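Local structure of NAD(P)H-FMN oxidoreductase (Bacillus subtilis, 5LVA) at residues P10-E13 and N18-F21; L6-N11 and K76-H81; L83-G86 and G90-G93. The protein binds FMN in a flavodoxin-like fold and probably uses it to pass electrons from NAD(P)H to flavin or quinone acceptors. All blocks are in the same frame, centred on the assembly; numbering follows the deposited sequence.

Contact 1: P10-E13 and N18-F21; sequences PNME and NRAF. With FMN (flavin mononucleotide), chain C.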
loop_
_atom_site.group_PDB
_atom_site.type_symbol
_atom_site.label_atom_id
_atom_site.label_comp_id
_atom_site.label_asym_id
_atom_site.label_seq_id
_atom_site.Cartn_x
_atom_site.Cartn_y
_atom_site.Cartn_z
ATOM N N PRO A 10 -1.954 -11.181 -5.346
ATOM C CA PRO A 10 -2.770 -12.094 -6.147
ATOM C C PRO A 10 -3.209 -13.343 -5.398
ATOM O O PRO A 10 -4.269 -13.890 -5.691
ATOM C CB PRO A 10 -1.842 -12.453 -7.296
ATOM C CG PRO A 10 -0.970 -11.217 -7.443
ATOM C CD PRO A 10 -0.723 -10.772 -6.047
ATOM N N ASN A 11 -2.410 -13.785 -4.437
ATOM C CA ASN A 11 -2.736 -14.974 -3.665
ATOM C C ASN A 11 -2.233 -14.845 -2.246
ATOM O O ASN A 11 -1.132 -15.272 -1.922
ATOM C CB ASN A 11 -2.139 -16.214 -4.312
ATOM C CG ASN A 11 -2.733 -17.503 -3.775
ATOM O OD1 ASN A 11 -3.209 -17.573 -2.642
ATOM N ND2 ASN A 11 -2.689 -18.541 -4.590
ATOM N N MET A 12 -3.059 -14.264 -1.398
ATOM C CA MET A 12 -2.704 -14.023 -0.011
ATOM C C MET A 12 -2.523 -15.298 0.838
ATOM O O MET A 12 -2.052 -15.231 1.970
ATOM C CB MET A 12 -3.778 -13.144 0.606
ATOM C CG MET A 12 -3.313 -12.248 1.687
ATOM S SD MET A 12 -2.069 -11.099 1.132
ATOM C CE MET A 12 -2.001 -10.075 2.585
ATOM N N GLU A 13 -2.921 -16.448 0.312
ATOM C CA GLU A 13 -2.728 -17.706 1.020
ATOM C C GLU A 13 -1.340 -18.250 0.740
ATOM O O GLU A 13 -0.741 -18.908 1.586
ATOM C CB GLU A 13 -3.784 -18.746 0.615
ATOM C CG GLU A 13 -5.207 -18.444 1.070
ATOM C CD GLU A 13 -5.366 -18.485 2.581
ATOM O OE1 GLU A 13 -5.177 -19.567 3.177
ATOM O OE2 GLU A 13 -5.684 -17.436 3.177
ATOM N N ASN A 18 3.744 -10.611 2.938
ATOM C CA ASN A 18 2.572 -9.773 3.096
ATOM C C ASN A 18 1.532 -10.404 3.986
ATOM O O ASN A 18 0.847 -9.713 4.737
ATOM C CB ASN A 18 1.984 -9.448 1.739
ATOM C CG ASN A 18 2.707 -8.305 1.075
ATOM O OD1 ASN A 18 2.441 -7.144 1.367
ATOM N ND2 ASN A 18 3.644 -8.623 0.202
ATOM N N ARG A 19 1.442 -11.725 3.916
ATOM C CA ARG A 19 0.573 -12.491 4.799
ATOM C C ARG A 19 0.946 -12.261 6.269
ATOM O O ARG A 19 0.094 -11.973 7.108
ATOM C CB ARG A 19 0.661 -13.969 4.439
ATOM C CG ARG A 19 -0.207 -14.876 5.262
ATOM C CD ARG A 19 -1.634 -14.402 5.260
ATOM N NE ARG A 19 -2.557 -15.498 5.512
ATOM C CZ ARG A 19 -3.880 -15.391 5.441
ATOM N NH1 ARG A 19 -4.434 -14.220 5.134
ATOM N NH2 ARG A 19 -4.651 -16.451 5.688
ATOM N N ALA A 20 2.233 -12.368 6.565
ATOM C CA ALA A 20 2.736 -12.137 7.911
ATOM C C ALA A 20 2.480 -10.712 8.391
ATOM O O ALA A 20 2.194 -10.480 9.563
ATOM C CB ALA A 20 4.210 -12.434 7.972
ATOM N N PHE A 21 2.601 -9.759 7.483
ATOM C CA PHE A 21 2.393 -8.364 7.822
ATOM C C PHE A 21 0.925 -8.125 8.114
ATOM O O PHE A 21 0.572 -7.522 9.121
ATOM C CB PHE A 21 2.864 -7.447 6.687
ATOM C CG PHE A 21 4.348 -7.345 6.559
ATOM C CD1 PHE A 21 5.185 -8.078 7.373
ATOM C CD2 PHE A 21 4.907 -6.490 5.632
ATOM C CE1 PHE A 21 6.545 -7.981 7.252
ATOM C CE2 PHE A 21 6.271 -6.383 5.511
ATOM C CZ PHE A 21 7.088 -7.127 6.321
HETATM N N1 FMN C . 11.500 -7.805 -6.141
HETATM C C2 FMN C . 12.220 -6.635 -6.284
HETATM O O2 FMN C . 13.024 -6.291 -5.424
HETATM N N3 FMN C . 12.043 -5.832 -7.383
HETATM C C4 FMN C . 11.159 -6.185 -8.362
HETATM O O4 FMN C . 11.030 -5.434 -9.322
HETATM C C4A FMN C . 10.429 -7.371 -8.231
HETATM N N5 FMN C . 9.531 -7.748 -9.197
HETATM C C5A FMN C . 8.808 -8.910 -9.075
HETATM C C6 FMN C . 7.906 -9.258 -10.069
HETATM C C7 FMN C . 7.151 -10.407 -9.976
HETATM C C7M FMN C . 6.183 -10.750 -11.075
HETATM C C8 FMN C . 7.316 -11.230 -8.860
HETATM C C8M FMN C . 6.517 -12.490 -8.711
HETATM C C9 FMN C . 8.223 -10.880 -7.867
HETATM C C9A FMN C . 8.966 -9.715 -7.960
HETATM N N10 FMN C . 9.878 -9.354 -6.977
HETATM C C10 FMN C . 10.602 -8.179 -7.115
HETATM C "C1'" FMN C . 10.039 -10.192 -5.739
HETATM C "C2'" FMN C . 8.888 -9.704 -4.823
HETATM O "O2'" FMN C . 9.001 -8.312 -4.544
HETATM C "C3'" FMN C . 8.642 -10.525 -3.545
HETATM O "O3'" FMN C . 8.235 -11.793 -3.996
HETATM C "C4'" FMN C . 7.548 -9.877 -2.673
HETATM O "O4'" FMN C . 7.932 -8.568 -2.386
HETATM C "C5'" FMN C . 7.213 -10.461 -1.306
HETATM O "O5'" FMN C . 6.440 -11.621 -1.462
HETATM P P FMN C . 5.139 -12.079 -0.631
HETATM O O1P FMN C . 4.247 -12.577 -1.709
HETATM O O2P FMN C . 5.548 -13.141 0.331
HETATM O O3P FMN C . 4.383 -11.033 0.108
#

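Contact 2: L6-N11 and K76-H81; sequences LAFHPN and KKWLDH. With FMN (flavin mononucleotide), chain C.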
loop_
_atom_site.group_PDB
_atom_site.type_symbol
_atom_site.label_atom_id
_atom_site.label_comp_id
_atom_site.label_asym_id
_atom_site.label_seq_id
_atom_site.Cartn_x
_atom_site.Cartn_y
_atom_site.Cartn_z
ATOM N N LEU A 6 -5.429 -1.346 2.244
ATOM C CA LEU A 6 -5.797 -2.047 1.034
ATOM C C LEU A 6 -4.659 -2.946 0.580
ATOM O O LEU A 6 -3.663 -2.462 0.074
ATOM C CB LEU A 6 -6.171 -1.046 -0.050
ATOM C CG LEU A 6 -7.171 0.017 0.413
ATOM C CD1 LEU A 6 -7.427 1.038 -0.669
ATOM C CD2 LEU A 6 -8.453 -0.653 0.800
ATOM N N ALA A 7 -4.802 -4.257 0.768
ATOM C CA ALA A 7 -3.735 -5.186 0.407
ATOM C C ALA A 7 -3.946 -5.733 -0.986
ATOM O O ALA A 7 -5.027 -6.193 -1.317
ATOM C CB ALA A 7 -3.641 -6.304 1.406
ATOM N N PHE A 8 -2.902 -5.663 -1.808
ATOM C CA PHE A 8 -2.979 -6.136 -3.179
ATOM C C PHE A 8 -1.952 -7.229 -3.453
ATOM O O PHE A 8 -0.819 -6.957 -3.838
ATOM C CB PHE A 8 -2.777 -4.990 -4.172
ATOM C CG PHE A 8 -3.867 -3.948 -4.157
ATOM C CD1 PHE A 8 -3.848 -2.915 -3.237
ATOM C CD2 PHE A 8 -4.874 -3.973 -5.104
ATOM C CE1 PHE A 8 -4.824 -1.944 -3.237
ATOM C CE2 PHE A 8 -5.856 -3.000 -5.106
ATOM C CZ PHE A 8 -5.833 -1.986 -4.168
ATOM N N HIS A 9 -2.370 -8.465 -3.258
ATOM C CA HIS A 9 -1.548 -9.614 -3.521
ATOM C C HIS A 9 -2.413 -10.665 -4.205
ATOM O O HIS A 9 -3.490 -10.982 -3.733
ATOM C CB HIS A 9 -0.952 -10.146 -2.231
ATOM C CG HIS A 9 0.116 -11.165 -2.443
ATOM N ND1 HIS A 9 -0.092 -12.321 -3.165
ATOM C CD2 HIS A 9 1.399 -11.207 -2.030
ATOM C CE1 HIS A 9 1.019 -13.028 -3.188
ATOM N NE2 HIS A 9 1.942 -12.375 -2.507
ATOM N N PRO A 10 -1.954 -11.181 -5.346
ATOM C CA PRO A 10 -2.770 -12.094 -6.147
ATOM C C PRO A 10 -3.209 -13.343 -5.398
ATOM O O PRO A 10 -4.269 -13.890 -5.691
ATOM C CB PRO A 10 -1.842 -12.453 -7.296
ATOM C CG PRO A 10 -0.970 -11.217 -7.443
ATOM C CD PRO A 10 -0.723 -10.772 -6.047
ATOM N N ASN A 11 -2.410 -13.785 -4.437
ATOM C CA ASN A 11 -2.736 -14.974 -3.665
ATOM C C ASN A 11 -2.233 -14.845 -2.246
ATOM O O ASN A 11 -1.132 -15.272 -1.922
ATOM C CB ASN A 11 -2.139 -16.214 -4.312
ATOM C CG ASN A 11 -2.733 -17.503 -3.775
ATOM O OD1 ASN A 11 -3.209 -17.573 -2.642
ATOM N ND2 ASN A 11 -2.689 -18.541 -4.590
ATOM N N LYS A 76 -3.315 -0.833 -9.960
ATOM C CA LYS A 76 -3.364 0.100 -11.085
ATOM C C LYS A 76 -4.793 0.305 -11.588
ATOM O O LYS A 76 -5.215 1.433 -11.841
ATOM C CB LYS A 76 -2.485 -0.386 -12.237
ATOM C CG LYS A 76 -2.226 0.706 -13.257
ATOM C CD LYS A 76 -1.745 1.955 -12.543
ATOM C CE LYS A 76 -1.860 3.194 -13.381
ATOM N NZ LYS A 76 -3.222 3.661 -13.678
ATOM N N LYS A 77 -5.523 -0.800 -11.730
ATOM C CA LYS A 77 -6.933 -0.771 -12.087
ATOM C C LYS A 77 -7.783 -0.080 -11.026
ATOM O O LYS A 77 -8.720 0.646 -11.344
ATOM C CB LYS A 77 -7.442 -2.190 -12.310
ATOM C CG LYS A 77 -8.834 -2.265 -12.857
ATOM C CD LYS A 77 -9.207 -3.695 -13.126
ATOM C CE LYS A 77 -8.522 -4.212 -14.357
ATOM N NZ LYS A 77 -8.990 -5.596 -14.666
ATOM N N TRP A 78 -7.442 -0.305 -9.763
ATOM C CA TRP A 78 -8.104 0.383 -8.666
ATOM C C TRP A 78 -7.967 1.901 -8.764
ATOM O O TRP A 78 -8.946 2.621 -8.610
ATOM C CB TRP A 78 -7.549 -0.095 -7.332
ATOM C CG TRP A 78 -8.335 0.346 -6.149
ATOM C CD1 TRP A 78 -9.283 -0.375 -5.488
ATOM C CD2 TRP A 78 -8.236 1.601 -5.467
ATOM N NE1 TRP A 78 -9.785 0.354 -4.447
ATOM C CE2 TRP A 78 -9.157 1.570 -4.409
ATOM C CE3 TRP A 78 -7.456 2.747 -5.646
ATOM C CZ2 TRP A 78 -9.322 2.640 -3.532
ATOM C CZ3 TRP A 78 -7.628 3.809 -4.779
ATOM C CH2 TRP A 78 -8.548 3.745 -3.734
ATOM N N LEU A 79 -6.753 2.384 -9.002
ATOM C CA LEU A 79 -6.531 3.818 -9.152
ATOM C C LEU A 79 -7.358 4.357 -10.302
ATOM O O LEU A 79 -8.087 5.328 -10.149
ATOM C CB LEU A 79 -5.047 4.118 -9.379
ATOM C CG LEU A 79 -4.089 3.661 -8.276
ATOM C CD1 LEU A 79 -2.658 3.769 -8.730
ATOM C CD2 LEU A 79 -4.300 4.443 -6.984
ATOM N N ASP A 80 -7.251 3.700 -11.446
ATOM C CA ASP A 80 -7.929 4.141 -12.650
ATOM C C ASP A 80 -9.422 4.225 -12.464
ATOM O O ASP A 80 -10.055 5.184 -12.913
ATOM C CB ASP A 80 -7.619 3.199 -13.815
ATOM C CG ASP A 80 -6.207 3.336 -14.311
ATOM O OD1 ASP A 80 -5.484 4.210 -13.796
ATOM O OD2 ASP A 80 -5.810 2.573 -15.212
ATOM N N HIS A 81 -9.987 3.218 -11.804
ATOM C CA HIS A 81 -11.429 3.073 -11.748
ATOM C C HIS A 81 -12.065 3.793 -10.574
ATOM O O HIS A 81 -13.212 4.223 -10.668
ATOM C CB HIS A 81 -11.799 1.601 -11.706
ATOM C CG HIS A 81 -11.553 0.887 -12.993
ATOM N ND1 HIS A 81 -12.182 -0.290 -13.324
ATOM C CD2 HIS A 81 -10.740 1.184 -14.033
ATOM C CE1 HIS A 81 -11.771 -0.686 -14.512
ATOM N NE2 HIS A 81 -10.895 0.189 -14.964
HETATM N N1 FMN C . 11.500 -7.805 -6.141
HETATM C C2 FMN C . 12.220 -6.635 -6.284
HETATM O O2 FMN C . 13.024 -6.291 -5.424
HETATM N N3 FMN C . 12.043 -5.832 -7.383
HETATM C C4 FMN C . 11.159 -6.185 -8.362
HETATM O O4 FMN C . 11.030 -5.434 -9.322
HETATM C C4A FMN C . 10.429 -7.371 -8.231
HETATM N N5 FMN C . 9.531 -7.748 -9.197
HETATM C C5A FMN C . 8.808 -8.910 -9.075
HETATM C C6 FMN C . 7.906 -9.258 -10.069
HETATM C C7 FMN C . 7.151 -10.407 -9.976
HETATM C C7M FMN C . 6.183 -10.750 -11.075
HETATM C C8 FMN C . 7.316 -11.230 -8.860
HETATM C C8M FMN C . 6.517 -12.490 -8.711
HETATM C C9 FMN C . 8.223 -10.880 -7.867
HETATM C C9A FMN C . 8.966 -9.715 -7.960
HETATM N N10 FMN C . 9.878 -9.354 -6.977
HETATM C C10 FMN C . 10.602 -8.179 -7.115
HETATM C "C1'" FMN C . 10.039 -10.192 -5.739
HETATM C "C2'" FMN C . 8.888 -9.704 -4.823
HETATM O "O2'" FMN C . 9.001 -8.312 -4.544
HETATM C "C3'" FMN C . 8.642 -10.525 -3.545
HETATM O "O3'" FMN C . 8.235 -11.793 -3.996
HETATM C "C4'" FMN C . 7.548 -9.877 -2.673
HETATM O "O4'" FMN C . 7.932 -8.568 -2.386
HETATM C "C5'" FMN C . 7.213 -10.461 -1.306
HETATM O "O5'" FMN C . 6.440 -11.621 -1.462
HETATM P P FMN C . 5.139 -12.079 -0.631
HETATM O O1P FMN C . 4.247 -12.577 -1.709
HETATM O O2P FMN C . 5.548 -13.141 0.331
HETATM O O3P FMN C . 4.383 -11.033 0.108
#

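Contact 3: L83-G86 and G90-G93; sequences LLYG and GTNG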
loop_
_atom_site.group_PDB
_atom_site.type_symbol
_atom_site.label_atom_id
_atom_site.label_comp_id
_atom_site.label_asym_id
_atom_site.label_seq_id
_atom_site.Cartn_x
_atom_site.Cartn_y
_atom_site.Cartn_z
ATOM N N LEU A 83 -10.491 6.513 -8.535
ATOM C CA LEU A 83 -10.171 7.941 -8.415
ATOM C C LEU A 83 -10.755 8.794 -9.543
ATOM O O LEU A 83 -10.072 9.139 -10.493
ATOM C CB LEU A 83 -8.660 8.130 -8.356
ATOM C CG LEU A 83 -7.940 7.345 -7.261
ATOM C CD1 LEU A 83 -6.465 7.440 -7.464
ATOM C CD2 LEU A 83 -8.306 7.863 -5.892
ATOM N N LEU A 84 -12.023 9.158 -9.407
ATOM C CA LEU A 84 -12.748 9.776 -10.512
ATOM C C LEU A 84 -12.972 11.280 -10.367
ATOM O O LEU A 84 -12.932 11.828 -9.265
ATOM C CB LEU A 84 -14.092 9.080 -10.697
ATOM C CG LEU A 84 -14.020 7.593 -11.032
ATOM C CD1 LEU A 84 -15.414 7.024 -11.138
ATOM C CD2 LEU A 84 -13.278 7.363 -12.315
ATOM N N TYR A 85 -13.195 11.919 -11.514
ATOM C CA TYR A 85 -13.506 13.332 -11.590
ATOM C C TYR A 85 -14.702 13.635 -10.711
ATOM O O TYR A 85 -15.679 12.925 -10.740
ATOM C CB TYR A 85 -13.786 13.746 -13.041
ATOM C CG TYR A 85 -13.998 15.232 -13.204
ATOM C CD1 TYR A 85 -15.225 15.821 -12.922
ATOM C CD2 TYR A 85 -12.957 16.057 -13.606
ATOM C CE1 TYR A 85 -15.409 17.180 -13.045
ATOM C CE2 TYR A 85 -13.135 17.410 -13.738
ATOM C CZ TYR A 85 -14.361 17.965 -13.458
ATOM O OH TYR A 85 -14.529 19.323 -13.597
ATOM N N GLY A 86 -14.629 14.692 -9.922
ATOM C CA GLY A 86 -15.752 15.052 -9.083
ATOM C C GLY A 86 -15.751 14.322 -7.759
ATOM O O GLY A 86 -16.604 14.560 -6.911
ATOM N N GLY A 90 -10.890 17.242 -9.675
ATOM C CA GLY A 90 -11.869 17.942 -10.466
ATOM C C GLY A 90 -12.590 18.935 -9.598
ATOM O O GLY A 90 -12.224 19.139 -8.443
ATOM N N THR A 91 -13.631 19.534 -10.162
ATOM C CA THR A 91 -14.281 20.694 -9.565
ATOM C C THR A 91 -14.787 20.390 -8.156
ATOM O O THR A 91 -14.435 21.088 -7.203
ATOM C CB THR A 91 -15.440 21.209 -10.463
ATOM O OG1 THR A 91 -16.130 20.102 -11.058
ATOM C CG2 THR A 91 -14.889 22.091 -11.577
ATOM N N ASN A 92 -15.582 19.339 -8.013
ATOM C CA ASN A 92 -16.063 18.967 -6.696
ATOM C C ASN A 92 -15.155 17.948 -6.013
ATOM O O ASN A 92 -15.346 17.616 -4.847
ATOM C CB ASN A 92 -17.479 18.408 -6.799
ATOM C CG ASN A 92 -18.525 19.491 -6.978
ATOM O OD1 ASN A 92 -18.349 20.632 -6.534
ATOM N ND2 ASN A 92 -19.631 19.136 -7.633
ATOM N N GLY A 93 -14.154 17.470 -6.743
ATOM C CA GLY A 93 -13.373 16.323 -6.328
ATOM C C GLY A 93 -12.454 16.527 -5.154
ATOM O O GLY A 93 -11.245 16.588 -5.308
#

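Contact 1: P10-E13 and N18-F21
The guanidinium of Arg19 has the carbonyl oxygen of Met12 over one face, and the carboxylate of Glu13 meets it obliquely from that same side. The two charged planes stand 82° apart, and Glu13 OE2, 2.9 Å from Arg19 NH2, lies well out of the guanidinium plane. The salt bridge therefore rests on charge alone, with no N-H directed at the oxygen. Arginine suits the place because its long alkyl part first passes the backbone: CD lies 3.4 Å from Met12 O, and a bend at chi2 (53°) carries the guanidinium on alongside Glu13, the two side chains pointing the same way.

The other flat group, the amide of Asn18, presents ND2 to FMN O3P. The backbone N of Asn18 reaches the same oxygen at 2.9 Å, so one residue gives this phosphate oxygen two donors, while its OD1 accepts from Gln63, which should help fix the flip of the amide. This is the phosphate site of the flavodoxin-like fold: the loop after strand 3-7 leads into helix 17-23, whose first turn faces the anion, and the backbone N atoms of Val16 and Val17 also bond to FMN. The helix start would probably favour the negative charge.

Met12 supplies the apolar part. Its flexible thioether chain, turned at chi2 (61°), carries CE to 3.6 Å from Asn18 O and 4.1 Å from Asn18 CB, covering the helix backbone behind the phosphate-binding residue. Before it, Asn11 forms an Asx turn: OD1 accepts from Glu13 N at 3.2 Å, the donor tilted somewhat from the carbonyl plane, and from Gln14 N as well, a role for which a short amide side chain is well made.

Contact 2: L6-N11 and K76-H81
Phe8 and Trp78 make the aromatic part of this contact, an offset edge-to-face pair. The far edge of the phenyl ring points at a face of the indole, with CZ 4.0 Å from Trp78 CG; the ring planes stand at 79° and the phenyl and pyrrole centroids are 5.6 Å apart. Trp78 has CG anti to its own backbone N (chi1 -169°), which turns the broad indole from the helix toward the sheet.

Aliphatic packing continues on the same side of the indole. Leu6 CD1 lies above the indole plane, displaced toward the benzene rim, 3.8 Å from Trp78 CZ2, and the two side chains cross at about a right angle. This is helix-on-sheet packing in a flavodoxin-like fold: helix 73-82, which links parallel strands 59-65 and 100-106, covers the end of strand 3-7 and the start of the loop beyond it. Large apolar residues fit this buried layer, and the one polar atom of the indole, NE1, is satisfied by Glu50.

Hydrogen bonding belongs to the loop. His9 uses both ring nitrogens: NE2 donates to FMN O1P, and ND1 accepts from Asn11 N at 3.0 Å, only 5° out of the imidazole plane. An alanine here removes both nitrogens, so O1P loses this donor and Asn11 N its acceptor, and the loop start would probably be held less firmly against the phosphate.

Contact 3: L83-G86 and G90-G93
Tyr85 and Thr91 share the one hydrogen bond that crosses between the segments, Thr91 OG1 donating to Tyr85 OH at 3.1 Å. A tyrosine can reach this far because its ring extends away from its backbone N (chi1 -175°) and lays the phenol across the backbone of 90-93. The methyl of Thr91 also lies by the phenol oxygen, CG2 to OH 3.4 Å, so both branches of the threonine meet the same atom.

The next interaction is CH-pi. Gly90 CA sits over one face of the Tyr85 ring, 3.9 Å from its centroid and displaced toward the rim, nearest to CE2. Glycine is called for here: a beta carbon would run into Tyr85 CD2, and the backbone angles by themselves disfavour any side chain.

Backbone packing completes the contact. Gly86 C lies 3.4 Å from Gly93 CA, while Asn92 CB rests 3.9 Å from Gly86 O. Gly86 has a positive phi (86°), again a conformation suited to glycine.

All this lies in the exposed connection between helix 73-82 and strand 100-106, where Gly93 N gives a weak hydrogen bond to Gly90 O; with Thr91 and Asn92 at its two central positions in helical-type angles, the bend fits a type I beta turn.

Contact 2 is wholly buried, contact 1 is partly so, and contact 3 lies on the surface. Contacts 1 and 2 share Pro10 and Asn11, just beyond strand 3-7, and both reach FMN; they touch where Met12 CE meets Ala7 CB. Their chemistry differs: contact 1 joins a loop to helix 17-23 through a salt bridge and methionine packing, beside a helix start that binds the phosphate, whereas contact 2 joins sheet to helix 73-82 by aromatic and aliphatic packing. Contact 3 follows that helix and touches contact 2 through Leu83 against Trp78. It lies across the chain's centre from contact 1, about 19 Å away between nearest atoms, and relies on glycines and hydroxyls.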